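Local coordinates for ribokinase (Thermotoga maritima, PDB 1VM7), which probably catalyses the ATP- and magnesium-dependent phosphorylation of D-ribose at O-5, as a homodimeric member of the PfkB carbohydrate kinase family, at residues 31-34 / 38-41; 57-62 / 293-298; 107-110 / 116-119. All coordinates share one frame; numbering follows the deposited sequence.

Contact 1: residues 31-34 / 38-41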
loop_
_atom_site.group_PDB
_atom_site.type_symbol
_atom_site.label_atom_id
_atom_site.label_comp_id
_atom_site.label_asym_id
_atom_site.label_seq_id
_atom_site.Cartn_x
_atom_site.Cartn_y
_atom_site.Cartn_z
ATOM N N VAL A 31 -6.493 3.146 -10.241
ATOM C CA VAL A 31 -6.228 4.529 -10.659
ATOM C C VAL A 31 -6.650 4.749 -12.100
ATOM O O VAL A 31 -6.831 3.810 -12.868
ATOM C CB VAL A 31 -4.730 4.936 -10.506
ATOM C CG1 VAL A 31 -4.337 4.985 -9.064
ATOM C CG2 VAL A 31 -3.806 3.988 -11.281
ATOM N N ASP A 32 -6.803 6.010 -12.472
ATOM C CA ASP A 32 -7.145 6.352 -13.850
ATOM C C ASP A 32 -5.993 5.988 -14.799
ATOM O O ASP A 32 -6.162 5.314 -15.810
ATOM C CB ASP A 32 -7.450 7.838 -13.952
ATOM C CG ASP A 32 -7.683 8.283 -15.363
ATOM O OD1 ASP A 32 -8.768 7.995 -15.912
ATOM O OD2 ASP A 32 -6.755 8.903 -15.930
ATOM N N HIS A 33 -4.808 6.424 -14.433
ATOM C CA HIS A 33 -3.643 6.247 -15.274
ATOM C C HIS A 33 -2.509 5.911 -14.332
ATOM O O HIS A 33 -2.611 6.149 -13.106
ATOM C CB HIS A 33 -3.371 7.542 -16.078
ATOM C CG HIS A 33 -3.297 8.770 -15.221
ATOM N ND1 HIS A 33 -4.394 9.561 -14.953
ATOM C CD2 HIS A 33 -2.266 9.304 -14.524
ATOM C CE1 HIS A 33 -4.040 10.538 -14.133
ATOM N NE2 HIS A 33 -2.748 10.408 -13.863
ATOM N N PHE A 34 -1.454 5.320 -14.865
ATOM C CA PHE A 34 -0.305 5.044 -14.036
ATOM C C PHE A 34 0.238 6.368 -13.514
ATOM O O PHE A 34 0.499 7.300 -14.285
ATOM C CB PHE A 34 0.772 4.267 -14.801
ATOM C CG PHE A 34 0.460 2.794 -14.956
ATOM C CD1 PHE A 34 0.339 1.982 -13.848
ATOM C CD2 PHE A 34 0.291 2.230 -16.223
ATOM C CE1 PHE A 34 0.047 0.637 -13.980
ATOM C CE2 PHE A 34 0.020 0.895 -16.362
ATOM C CZ PHE A 34 -0.109 0.093 -15.232
ATOM N N GLY A 38 6.651 12.291 -9.660
ATOM C CA GLY A 38 6.312 13.662 -9.231
ATOM C C GLY A 38 4.817 13.916 -9.128
ATOM O O GLY A 38 4.386 14.963 -8.667
ATOM N N GLU A 39 4.007 12.958 -9.552
ATOM C CA GLU A 39 2.568 13.123 -9.540
ATOM C C GLU A 39 1.990 12.587 -8.240
ATOM O O GLU A 39 2.449 11.572 -7.729
ATOM C CB GLU A 39 1.927 12.397 -10.721
ATOM C CG GLU A 39 0.396 12.540 -10.754
ATOM C CD GLU A 39 -0.275 11.761 -11.868
ATOM O OE1 GLU A 39 0.426 11.000 -12.612
ATOM O OE2 GLU A 39 -1.520 11.914 -11.968
ATOM N N THR A 40 0.984 13.285 -7.718
ATOM C CA THR A 40 0.131 12.797 -6.649
ATOM C C THR A 40 -1.211 12.475 -7.298
ATOM O O THR A 40 -1.823 13.331 -7.928
ATOM C CB THR A 40 -0.065 13.853 -5.516
ATOM O OG1 THR A 40 1.192 14.137 -4.893
ATOM C CG2 THR A 40 -1.047 13.358 -4.414
ATOM N N GLN A 41 -1.672 11.247 -7.168
ATOM C CA GLN A 41 -2.935 10.844 -7.786
ATOM C C GLN A 41 -3.813 10.175 -6.750
ATOM O O GLN A 41 -3.333 9.366 -5.968
ATOM C CB GLN A 41 -2.675 9.854 -8.932
ATOM C CG GLN A 41 -3.962 9.504 -9.711
ATOM C CD GLN A 41 -3.759 8.584 -10.894
ATOM O OE1 GLN A 41 -4.648 8.469 -11.750
ATOM N NE2 GLN A 41 -2.619 7.907 -10.943
HETATM O O HOH W 1 -7.411 7.989 -10.386
#

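Contact 2: residues 57-62 / 293-298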
loop_
_atom_site.group_PDB
_atom_site.type_symbol
_atom_site.label_atom_id
_atom_site.label_comp_id
_atom_site.label_asym_id
_atom_site.label_seq_id
_atom_site.Cartn_x
_atom_site.Cartn_y
_atom_site.Cartn_z
ATOM N N GLN A 57 -2.214 -21.971 -1.949
ATOM C CA GLN A 57 -2.182 -23.426 -2.000
ATOM C C GLN A 57 -2.695 -24.077 -0.726
ATOM O O GLN A 57 -3.421 -25.061 -0.774
ATOM C CB GLN A 57 -0.776 -23.883 -2.368
ATOM C CG GLN A 57 -0.448 -23.496 -3.784
ATOM C CD GLN A 57 0.957 -23.785 -4.190
ATOM O OE1 GLN A 57 1.662 -24.544 -3.536
ATOM N NE2 GLN A 57 1.385 -23.177 -5.280
ATOM N N ALA A 58 -2.314 -23.548 0.424
ATOM C CA ALA A 58 -2.836 -24.052 1.699
ATOM C C ALA A 58 -4.358 -23.910 1.771
ATOM O O ALA A 58 -5.072 -24.830 2.191
ATOM C CB ALA A 58 -2.223 -23.327 2.816
ATOM N N VAL A 59 -4.854 -22.748 1.388
ATOM C CA VAL A 59 -6.307 -22.489 1.389
ATOM C C VAL A 59 -7.017 -23.435 0.411
ATOM O O VAL A 59 -8.147 -23.876 0.664
ATOM C CB VAL A 59 -6.614 -21.010 1.040
ATOM C CG1 VAL A 59 -8.127 -20.777 0.816
ATOM C CG2 VAL A 59 -6.122 -20.098 2.113
ATOM N N THR A 60 -6.347 -23.741 -0.704
ATOM C CA THR A 60 -6.865 -24.717 -1.635
ATOM C C THR A 60 -6.934 -26.095 -0.963
ATOM O O THR A 60 -7.964 -26.756 -1.017
ATOM C CB THR A 60 -6.051 -24.734 -2.978
ATOM O OG1 THR A 60 -6.100 -23.430 -3.589
ATOM C CG2 THR A 60 -6.611 -25.715 -3.915
ATOM N N VAL A 61 -5.844 -26.502 -0.327
ATOM C CA VAL A 61 -5.784 -27.785 0.329
ATOM C C VAL A 61 -6.908 -27.914 1.355
ATOM O O VAL A 61 -7.665 -28.891 1.305
ATOM C CB VAL A 61 -4.391 -28.004 0.944
ATOM C CG1 VAL A 61 -4.419 -29.169 1.920
ATOM C CG2 VAL A 61 -3.329 -28.222 -0.197
ATOM N N ALA A 62 -7.044 -26.901 2.216
ATOM C CA ALA A 62 -8.031 -26.877 3.277
ATOM C C ALA A 62 -9.433 -26.949 2.711
ATOM O O ALA A 62 -10.237 -27.789 3.126
ATOM C CB ALA A 62 -7.857 -25.614 4.157
ATOM N N GLY A 293 -10.470 -13.128 -8.754
ATOM C CA GLY A 293 -9.704 -13.138 -7.539
ATOM C C GLY A 293 -8.823 -14.337 -7.385
ATOM O O GLY A 293 -8.858 -15.264 -8.194
ATOM N N ALA A 294 -8.019 -14.278 -6.325
ATOM C CA ALA A 294 -7.120 -15.332 -5.962
ATOM C C ALA A 294 -7.870 -16.322 -5.071
ATOM O O ALA A 294 -8.498 -17.255 -5.567
ATOM C CB ALA A 294 -5.854 -14.757 -5.260
ATOM N N GLN A 295 -7.826 -16.124 -3.762
ATOM C CA GLN A 295 -8.409 -17.108 -2.843
ATOM C C GLN A 295 -9.914 -17.150 -2.939
ATOM O O GLN A 295 -10.554 -18.197 -2.715
ATOM C CB GLN A 295 -7.979 -16.863 -1.399
ATOM C CG GLN A 295 -6.474 -17.047 -1.224
ATOM C CD GLN A 295 -6.017 -16.816 0.167
ATOM O OE1 GLN A 295 -6.838 -16.695 1.092
ATOM N NE2 GLN A 295 -4.678 -16.753 0.361
ATOM N N SER A 296 -10.494 -16.024 -3.299
ATOM C CA SER A 296 -11.919 -16.004 -3.532
ATOM C C SER A 296 -12.358 -16.912 -4.712
ATOM O O SER A 296 -13.512 -17.260 -4.780
ATOM C CB SER A 296 -12.418 -14.564 -3.739
ATOM O OG SER A 296 -12.000 -14.062 -4.990
ATOM N N SER A 297 -11.457 -17.293 -5.617
ATOM C CA SER A 297 -11.832 -18.167 -6.738
ATOM C C SER A 297 -11.789 -19.664 -6.423
ATOM O O SER A 297 -12.136 -20.475 -7.274
ATOM C CB SER A 297 -10.898 -17.948 -7.931
ATOM O OG SER A 297 -9.613 -18.472 -7.592
ATOM N N ILE A 298 -11.243 -20.021 -5.270
ATOM C CA ILE A 298 -10.954 -21.413 -4.957
ATOM C C ILE A 298 -12.273 -22.159 -4.782
ATOM O O ILE A 298 -13.082 -21.781 -3.949
ATOM C CB ILE A 298 -10.090 -21.529 -3.686
ATOM C CG1 ILE A 298 -8.721 -20.912 -3.963
ATOM C CG2 ILE A 298 -9.960 -22.994 -3.276
ATOM C CD1 ILE A 298 -7.807 -20.681 -2.764
#

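Contact 3: residues 107-110 / 116-119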
loop_
_atom_site.group_PDB
_atom_site.type_symbol
_atom_site.label_atom_id
_atom_site.label_comp_id
_atom_site.label_asym_id
_atom_site.label_seq_id
_atom_site.Cartn_x
_atom_site.Cartn_y
_atom_site.Cartn_z
ATOM N N PHE A 107 1.880 -4.076 -3.422
ATOM C CA PHE A 107 1.140 -2.861 -3.765
ATOM C C PHE A 107 0.962 -2.831 -5.268
ATOM O O PHE A 107 1.937 -2.645 -6.016
ATOM C CB PHE A 107 1.906 -1.638 -3.327
ATOM C CG PHE A 107 2.159 -1.603 -1.864
ATOM C CD1 PHE A 107 3.293 -2.203 -1.328
ATOM C CD2 PHE A 107 1.264 -0.998 -1.010
ATOM C CE1 PHE A 107 3.528 -2.160 0.030
ATOM C CE2 PHE A 107 1.523 -0.943 0.364
ATOM C CZ PHE A 107 2.642 -1.524 0.872
ATOM N N ILE A 108 -0.280 -3.033 -5.692
ATOM C CA ILE A 108 -0.599 -3.296 -7.077
ATOM C C ILE A 108 -1.365 -2.095 -7.605
ATOM O O ILE A 108 -2.485 -1.819 -7.184
ATOM C CB ILE A 108 -1.454 -4.585 -7.248
ATOM C CG1 ILE A 108 -0.777 -5.799 -6.600
ATOM C CG2 ILE A 108 -1.762 -4.835 -8.762
ATOM C CD1 ILE A 108 -1.696 -6.975 -6.330
ATOM N N GLU A 109 -0.747 -1.359 -8.517
ATOM C CA GLU A 109 -1.399 -0.191 -9.134
ATOM C C GLU A 109 -1.975 -0.635 -10.446
ATOM O O GLU A 109 -1.239 -1.110 -11.272
ATOM C CB GLU A 109 -0.392 0.948 -9.312
ATOM C CG GLU A 109 -0.947 2.213 -9.959
ATOM C CD GLU A 109 0.066 3.379 -10.014
ATOM O OE1 GLU A 109 1.227 3.239 -9.546
ATOM O OE2 GLU A 109 -0.323 4.451 -10.516
ATOM N N VAL A 110 -3.306 -0.517 -10.608
ATOM C CA VAL A 110 -4.024 -0.937 -11.794
ATOM C C VAL A 110 -4.707 0.266 -12.447
ATOM O O VAL A 110 -5.515 0.945 -11.817
ATOM C CB VAL A 110 -5.157 -1.982 -11.487
ATOM C CG1 VAL A 110 -5.558 -2.668 -12.742
ATOM C CG2 VAL A 110 -4.710 -3.023 -10.538
ATOM N N ASN A 116 -1.345 -3.358 -14.934
ATOM C CA ASN A 116 -0.896 -3.133 -13.569
ATOM C C ASN A 116 0.631 -3.110 -13.461
ATOM O O ASN A 116 1.356 -3.466 -14.404
ATOM C CB ASN A 116 -1.522 -4.190 -12.620
ATOM C CG ASN A 116 -0.833 -5.564 -12.710
ATOM O OD1 ASN A 116 0.403 -5.667 -12.761
ATOM N ND2 ASN A 116 -1.638 -6.626 -12.703
ATOM N N ARG A 117 1.094 -2.664 -12.296
ATOM C CA ARG A 117 2.492 -2.855 -11.871
ATOM C C ARG A 117 2.477 -3.009 -10.370
ATOM O O ARG A 117 1.495 -2.638 -9.729
ATOM C CB ARG A 117 3.378 -1.667 -12.268
ATOM C CG ARG A 117 2.933 -0.363 -11.640
ATOM C CD ARG A 117 3.798 0.763 -12.071
ATOM N NE ARG A 117 3.283 2.034 -11.599
ATOM C CZ ARG A 117 3.430 3.177 -12.258
ATOM N NH1 ARG A 117 4.060 3.209 -13.437
ATOM N NH2 ARG A 117 2.888 4.286 -11.775
ATOM N N ILE A 118 3.556 -3.565 -9.831
ATOM C CA ILE A 118 3.547 -4.141 -8.489
ATOM C C ILE A 118 4.863 -3.839 -7.768
ATOM O O ILE A 118 5.964 -4.076 -8.308
ATOM C CB ILE A 118 3.348 -5.680 -8.572
ATOM C CG1 ILE A 118 2.110 -6.043 -9.392
ATOM C CG2 ILE A 118 3.226 -6.294 -7.241
ATOM C CD1 ILE A 118 1.752 -7.563 -9.318
ATOM N N ILE A 119 4.733 -3.294 -6.556
ATOM C CA ILE A 119 5.833 -3.233 -5.612
ATOM C C ILE A 119 5.582 -4.275 -4.524
ATOM O O ILE A 119 4.525 -4.260 -3.892
ATOM C CB ILE A 119 5.939 -1.871 -4.969
ATOM C CG1 ILE A 119 6.360 -0.810 -6.012
ATOM C CG2 ILE A 119 6.976 -1.911 -3.866
ATOM C CD1 ILE A 119 5.999 0.617 -5.583
#

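Contact 1: residues 31-34 / 38-41
H33 and Q41 carry most of this contact, in which polar side chains close the loop between strands 24-30 and 40-51. Among the hydrogen bonds to backbone, the shortest runs from Q41 NE2 to H33 O, 2.8 Å and nearly straight at 165°; the oxygen lies in the amide plane of Q41. The other end of the amide accepts: Q41 OE1 receives weak bonds from D32 N and H33 N, and a water bridges D32 N and OE1. Q41 CG is anti to the backbone N (chi1 -174°) and the chain stays extended beyond it, which delivers the amide across the loop.

The ring bonds are of another kind. H33 is held at both nitrogens: ND1 donates to its neighbour D32 OD2 (2.6 Å, anti lone pair), and across the loop NE2 donates to E39 OE2 (2.7 Å, syn lone pair). Ring and E39 carboxylate are nearly coplanar, 15° apart, while Q41 OE1 sits over one ring face, 3.2 Å above its plane. V31 adds van der Waals contact, its CB lying 3.7 Å from Q41 NE2.

A leucine in place of H33 would probably leave D32 without its ring donor and E39 with K36 but no imidazole, breaking the link between the two acids. The two flanking carboxylates would favour a doubly protonated ring, although the K36 salt bridge to E39 OE1 probably offsets part of that pull.

Contact 2: residues 57-62 / 293-298
V59 meets two side chains of segment 293-298 with its two methyl branches, and crosses each at about a right angle. CG1, set anti to the backbone N (chi1 171°), runs against I298 CD1 at 3.6 Å; CG2 turns instead to the amide end of Q295, where OE1 is its nearest atom at 3.6 Å and CD follows at 3.8 Å. The valine offers one methyl to an aliphatic tip and the other to a flat polar group. Q295 brings that group over by an extended chain, although its CB does not point at the helix, and its NE2 is held by a hydrogen bond to N56 OD1, which fixes the amide beside V59.

I298 CB is directed toward the helix, and the side chain lies obliquely across T60. Its CD1 comes to 3.3 Å from T60 OG1, while CG2 rests 3.9 Å from T60 CA, placing the isoleucine along the helix surface between V59 and T60. The hydroxyl it covers keeps a polar partner: T60 OG1 is hydrogen-bonded to N56 O, one turn back. Segment 293-298 keeps its shape through a 3-10 turn in which A294 O accepts from both S297 N and S297 OG, the latter at 2.6 Å. G293 and S297 are predicted ligands of a potassium ion, and N56 a predicted ribose-binding residue, consistent with a contact bordering the active site.

Around this buried patch, helix 256-269 adds V259 against both T60 and I298, L91 covers V59, and C69 and F71 of strand 69-75 touch A58 on another side of helix 53-65.

Contact 3: residues 107-110 / 116-119
The guanidinium of R117 presents its edge to the E109 carboxylate, with E109 OE1 close to the guanidinium plane, whereas the carboxylate receives it from above: both nitrogens reach OE1 from the same face, and the two planes stand 77° apart. At the edge of the F107 ring, near its plane, I119 O lies 3.5 Å from CD1. These groups share one face of a beta hairpin, strands 105-110 and 116-121, in the small sheet that forms the lid of ribokinase-type folds.

The strands run antiparallel, their directions 162° apart. F107 with I119 and E109 with R117 are hydrogen-bonded pairs, each closed by two backbone bonds; F107 N to I119 O is the shortest, at 2.7 Å. The non-hydrogen-bonded pairs, I108 with I118 and V110 with N116, put their side chains on the other face. There I108 and I118 lie side by side, CG1 to CG1 at 4.0 Å, and I108 CG2 touches N116 CB at 3.9 Å. The side chain of I108 also lies close to that of D26, a predicted ribose-binding residue, so this face probably looks toward the substrate.

Along its outer edge, strand 116-121 pairs at I118 and I119 in a parallel ladder with a strand of the second subunit; on the F107 and R117 face, side chains pack on that subunit, and R117 approaches its R117, like charges that the E109 carboxylate would partly offset. T35 bonds E109 OE2 through its hydroxyl and R117 NH2 through its carbonyl.

R117 CG sits between the backbone N and the carbonyl carbon (chi1 61°) and the chain runs extended to NE, laying the arginine alongside E109. In this salt bridge R117 grips E109 side-on, both bonds ending on one oxygen: OE1 lies 3.0 Å from NH2 and 3.1 Å from NE.

Overall arrangement
Read from the N terminus, the chain first closes contact 1, a short loop joining the end of strand 24-30 to the start of strand 40-51. That strand leads to helix 53-65, where contact 2 opens; it closes only after some 230 residues, at the loop before helix 301-309. Contact 3, a hairpin with five residues between its segments, falls within that long span. Contacts 1 and 3 touch, V31 N lying 2.9 Å from V110 O, and both reach the four-stranded lid sheet that meets the second subunit. Contact 2 stays in the large domain, its nearest atoms about 9 Å from contact 3 and about 17 Å from contact 1.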